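Local coordinates for protein hypothetical methylmalonyl-CoA decarboxylase alpha subunit (Sulfolobus tokodaii, PDB 1X0U) that is of unknown function but belongs to the carboxyl transferase family, whose members are built on the crotonase-type fold, at residues Val130-Ser135 with Ile167-Gly172; Phe187-Lys192 with Val232-Asp237. All coordinates share one frame; numbering follows the deposited sequence.

Contact 1: Val130-Ser135 with Ile167-Gly172; sequences VGINDS and ITIMAG
Met170 leaves its strand with CG trans to the backbone N, then bends twice (chi2 48°, chi3 55°), and this curl returns its methyl CE to within 3.6 Å of Asn133 CB. On the other face of the sheet, Ile132 and Ile169 share one conformation, with CG1 trans to the carbonyl carbon, and run side by side; Ile132 CG2 lies 4.2 Å from Ile169 CB. Beneath these side chains a parallel ladder alternates between the strands. Gly131 is gripped at both ends, its N donating to Ile167 O at 2.8 Å and its O accepting from Ile169 N, and Asn133 repeats the pattern with N bonded to Ile169 O and O to Ala171 N. Such pairing, with helix 144-160 linking strands 129-133 and 166-170, is a beta-alpha-beta crossover, here within the mixed sheet of a crotonase-type fold. Past the strand ends, the carboxylate of Asp134 comes up against a backbone acceptor, Asp134 CG being 3.2 Å from Ala171 O. Positive charge probably eases this approach: Lys39 pairs with OD1 and Arg45 with OD2, and Arg45 also makes a weak hydrogen bond to Ala171 O.

Contact 2: Phe187-Lys192 with Val232-Asp237; sequences FIIMIK and VHFMVD
The ring of Phe187 turns its edge toward the face of His233, a T-shaped pair with centroids 5.8 Å apart and planes at 77°. At the edge of the imidazole, His233 ND1 accepts a hydrogen bond from Ile188 N at 2.8 Å, the donor tilted 24° from the ring plane. A side-chain acceptor thus takes the Ile188 N-H just before strand 234-236 begins. The ring of Phe234 meets Phe187 and Ile189 obliquely: its CE1 is 3.8 Å from Phe187 CD1, and its CD1 is 3.5 Å from Ile189 CG1. Phe355 adds another edge-to-face partner for Phe187, and the ring of His308 meets that of His233.

Two donors converge on one carbonyl, Ile188 O taking His233 N at 2.9 Å and Phe234 N at 3.1 Å. From there regular parallel pairing carries on through Met190 N to Phe234 O, Val236 N to Met190 O and Lys192 N to Val236 O. Met190 SD rests against Val232 CG2 at 3.7 Å. At the far end Lys192 runs alongside Asp237 and across Met235; its salt bridge to the aspartate is modelled so short that its exact length is doubtful. Helix 239-252 covers Ile189, Phe234 and Val236, while helix 222-229 packs on Val232 and Met235 and is among the helices of the chain crossing between the strands. Parallel neighbours joined by such a helical connection, at the margin of a mainly parallel sheet, belong to the crotonase-type fold.

Overall arrangement
Contacts 1 and 2 follow one another along the chain and lie side by side in one sheet, in the strand order 129-133, 166-170, 187-191, 234-236, with centres about 10 Å apart. The seam between them is itself a parallel pairing: Met170 N is 2.8 Å from Ile189 O and Thr168 O is 2.9 Å from Ile189 N, both probable hydrogen bonds. Helix 239-252, which covers one face of contact 2, reaches across the seam to Ile167 and Ile169 of contact 1. On the opposite face of the sheet Met170 meets Met190. The principle illustrated is extension of a parallel core by successive strands, from the fully buried contact 1 to the outermost strand within this chain.

Contact 1: Val130-Ser135 with Ile167-Gly172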
# COMPACT_ATOMS: atom_id res chain seq x y z
N VAL A 130 0.15 -29.74 10.46
CA VAL A 130 -0.69 -30.65 11.21
C VAL A 130 0.12 -31.10 12.41
O VAL A 130 1.26 -31.55 12.28
CB VAL A 130 -1.19 -31.87 10.37
CG1 VAL A 130 -0.88 -31.68 8.90
CG2 VAL A 130 -0.61 -33.16 10.92
N GLY A 131 -0.48 -30.93 13.58
CA GLY A 131 0.19 -31.33 14.81
C GLY A 131 -0.39 -32.62 15.34
O GLY A 131 -1.54 -32.66 15.78
N ILE A 132 0.41 -33.68 15.30
CA ILE A 132 -0.02 -34.98 15.81
C ILE A 132 0.35 -35.01 17.30
O ILE A 132 1.48 -35.36 17.68
CB ILE A 132 0.68 -36.12 15.05
CG1 ILE A 132 0.60 -35.85 13.54
CG2 ILE A 132 -0.01 -37.44 15.36
CD1 ILE A 132 1.30 -36.89 12.69
N ASN A 133 -0.61 -34.63 18.13
CA ASN A 133 -0.43 -34.56 19.57
C ASN A 133 -0.44 -35.90 20.31
O ASN A 133 -1.20 -36.80 19.96
CB ASN A 133 -1.49 -33.64 20.17
CG ASN A 133 -1.19 -32.17 19.90
OD1 ASN A 133 -1.01 -31.75 18.75
ND2 ASN A 133 -1.14 -31.38 20.97
N ASP A 134 0.41 -36.01 21.33
CA ASP A 134 0.52 -37.21 22.16
C ASP A 134 1.40 -36.79 23.33
O ASP A 134 2.53 -37.26 23.49
CB ASP A 134 1.18 -38.36 21.39
CG ASP A 134 0.87 -39.72 22.00
OD1 ASP A 134 0.35 -39.76 23.14
OD2 ASP A 134 1.16 -40.75 21.33
N SER A 135 0.87 -35.87 24.13
CA SER A 135 1.60 -35.32 25.26
C SER A 135 0.76 -35.29 26.52
O SER A 135 -0.40 -34.90 26.48
CB SER A 135 2.04 -33.89 24.93
OG SER A 135 2.64 -33.25 26.05
N ILE A 167 -4.34 -28.03 11.40
CA ILE A 167 -5.08 -29.23 11.82
C ILE A 167 -4.33 -29.98 12.93
O ILE A 167 -3.13 -30.18 12.85
CB ILE A 167 -5.26 -30.19 10.63
CG1 ILE A 167 -6.01 -29.48 9.50
CG2 ILE A 167 -6.03 -31.41 11.07
CD1 ILE A 167 -6.01 -30.24 8.18
N THR A 168 -5.05 -30.39 13.97
CA THR A 168 -4.41 -31.12 15.05
C THR A 168 -5.01 -32.52 15.16
O THR A 168 -6.22 -32.68 15.10
CB THR A 168 -4.62 -30.45 16.42
OG1 THR A 168 -5.96 -30.69 16.87
CG2 THR A 168 -4.38 -28.97 16.35
N ILE A 169 -4.16 -33.52 15.30
CA ILE A 169 -4.65 -34.88 15.51
C ILE A 169 -4.36 -35.09 16.98
O ILE A 169 -3.20 -35.11 17.40
CB ILE A 169 -3.86 -35.94 14.70
CG1 ILE A 169 -4.08 -35.74 13.20
CG2 ILE A 169 -4.33 -37.35 15.09
CD1 ILE A 169 -3.35 -36.76 12.37
N MET A 170 -5.42 -35.18 17.77
CA MET A 170 -5.26 -35.42 19.20
C MET A 170 -5.15 -36.94 19.36
O MET A 170 -6.15 -37.64 19.34
CB MET A 170 -6.47 -34.88 19.98
CG MET A 170 -6.43 -35.19 21.47
SD MET A 170 -4.83 -34.80 22.20
CE MET A 170 -4.70 -33.03 21.68
N ALA A 171 -3.92 -37.44 19.48
CA ALA A 171 -3.71 -38.87 19.62
C ALA A 171 -3.00 -39.21 20.93
O ALA A 171 -2.13 -40.08 20.97
CB ALA A 171 -2.90 -39.40 18.42
N GLY A 172 -3.41 -38.52 22.00
CA GLY A 172 -2.80 -38.74 23.30
C GLY A 172 -3.68 -38.29 24.46
O GLY A 172 -4.84 -37.95 24.26

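Contact 2: Phe187-Lys192 with Val232-Asp237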
# COMPACT_ATOMS: atom_id res chain seq x y z
N PHE A 187 -9.06 -27.19 13.07
CA PHE A 187 -9.79 -28.44 13.22
C PHE A 187 -9.07 -29.39 14.16
O PHE A 187 -7.85 -29.53 14.11
CB PHE A 187 -9.92 -29.17 11.86
CG PHE A 187 -10.66 -28.38 10.81
CD1 PHE A 187 -12.05 -28.36 10.77
CD2 PHE A 187 -9.95 -27.63 9.88
CE1 PHE A 187 -12.72 -27.60 9.82
CE2 PHE A 187 -10.62 -26.87 8.92
CZ PHE A 187 -12.01 -26.86 8.90
N ILE A 188 -9.84 -30.05 15.01
CA ILE A 188 -9.29 -31.03 15.92
C ILE A 188 -9.88 -32.40 15.57
O ILE A 188 -11.09 -32.61 15.68
CB ILE A 188 -9.61 -30.72 17.40
CG1 ILE A 188 -8.85 -29.47 17.87
CG2 ILE A 188 -9.19 -31.89 18.27
CD1 ILE A 188 -9.11 -29.12 19.33
N ILE A 189 -9.02 -33.30 15.12
CA ILE A 189 -9.41 -34.66 14.79
C ILE A 189 -8.88 -35.50 15.96
O ILE A 189 -7.68 -35.51 16.23
CB ILE A 189 -8.74 -35.13 13.50
CG1 ILE A 189 -9.22 -34.25 12.34
CG2 ILE A 189 -9.05 -36.61 13.27
CD1 ILE A 189 -8.40 -34.39 11.07
N MET A 190 -9.79 -36.18 16.64
CA MET A 190 -9.42 -36.97 17.80
C MET A 190 -9.89 -38.41 17.69
O MET A 190 -10.95 -38.69 17.13
CB MET A 190 -10.04 -36.33 19.05
CG MET A 190 -9.65 -36.99 20.35
SD MET A 190 -10.15 -35.96 21.73
CE MET A 190 -9.91 -37.07 23.10
N ILE A 191 -9.09 -39.33 18.22
CA ILE A 191 -9.41 -40.75 18.20
C ILE A 191 -10.12 -41.10 19.50
O ILE A 191 -9.74 -40.62 20.57
CB ILE A 191 -8.14 -41.63 18.09
CG1 ILE A 191 -7.37 -41.29 16.81
CG2 ILE A 191 -8.52 -43.11 18.08
CD1 ILE A 191 -6.53 -40.05 16.91
N LYS A 192 -11.16 -41.92 19.44
CA LYS A 192 -11.83 -42.29 20.68
C LYS A 192 -11.22 -43.57 21.21
O LYS A 192 -10.91 -44.48 20.45
CB LYS A 192 -13.36 -42.44 20.50
CG LYS A 192 -13.85 -42.97 19.16
CD LYS A 192 -15.35 -42.66 19.01
CE LYS A 192 -15.90 -42.97 17.61
NZ LYS A 192 -16.39 -44.38 17.48
N VAL A 232 -13.94 -30.85 19.78
CA VAL A 232 -13.45 -31.71 18.72
C VAL A 232 -14.32 -31.55 17.49
O VAL A 232 -15.54 -31.47 17.60
CB VAL A 232 -13.45 -33.17 19.18
CG1 VAL A 232 -13.34 -34.12 17.98
CG2 VAL A 232 -12.28 -33.39 20.13
N HIS A 233 -13.70 -31.50 16.31
CA HIS A 233 -14.42 -31.33 15.05
C HIS A 233 -14.69 -32.65 14.34
O HIS A 233 -15.69 -32.79 13.65
CB HIS A 233 -13.65 -30.38 14.12
CG HIS A 233 -13.41 -29.03 14.71
ND1 HIS A 233 -12.32 -28.75 15.50
CD2 HIS A 233 -14.18 -27.92 14.72
CE1 HIS A 233 -12.42 -27.52 15.97
NE2 HIS A 233 -13.55 -27.00 15.51
N PHE A 234 -13.79 -33.62 14.51
CA PHE A 234 -13.95 -34.94 13.91
C PHE A 234 -13.55 -35.99 14.92
O PHE A 234 -12.46 -35.90 15.52
CB PHE A 234 -13.06 -35.13 12.69
CG PHE A 234 -13.26 -34.13 11.61
CD1 PHE A 234 -12.40 -33.05 11.49
CD2 PHE A 234 -14.28 -34.29 10.69
CE1 PHE A 234 -12.54 -32.13 10.45
CE2 PHE A 234 -14.44 -33.38 9.65
CZ PHE A 234 -13.57 -32.30 9.53
N MET A 235 -14.42 -36.98 15.11
CA MET A 235 -14.13 -38.08 16.02
C MET A 235 -13.95 -39.31 15.16
O MET A 235 -14.77 -39.59 14.29
CB MET A 235 -15.27 -38.29 17.01
CG MET A 235 -15.04 -39.48 17.91
SD MET A 235 -16.16 -39.48 19.31
CE MET A 235 -17.73 -39.85 18.48
N VAL A 236 -12.88 -40.06 15.41
CA VAL A 236 -12.60 -41.25 14.63
C VAL A 236 -12.22 -42.45 15.50
O VAL A 236 -11.90 -42.30 16.68
CB VAL A 236 -11.47 -40.94 13.62
CG1 VAL A 236 -10.18 -40.61 14.35
CG2 VAL A 236 -11.28 -42.10 12.71
N ASP A 237 -12.25 -43.64 14.91
CA ASP A 237 -11.95 -44.87 15.62
C ASP A 237 -10.48 -45.24 15.71
O ASP A 237 -10.08 -45.93 16.65
CB ASP A 237 -12.70 -46.03 14.96
CG ASP A 237 -14.19 -45.89 15.09
OD1 ASP A 237 -14.91 -46.34 14.17
OD2 ASP A 237 -14.64 -45.35 16.12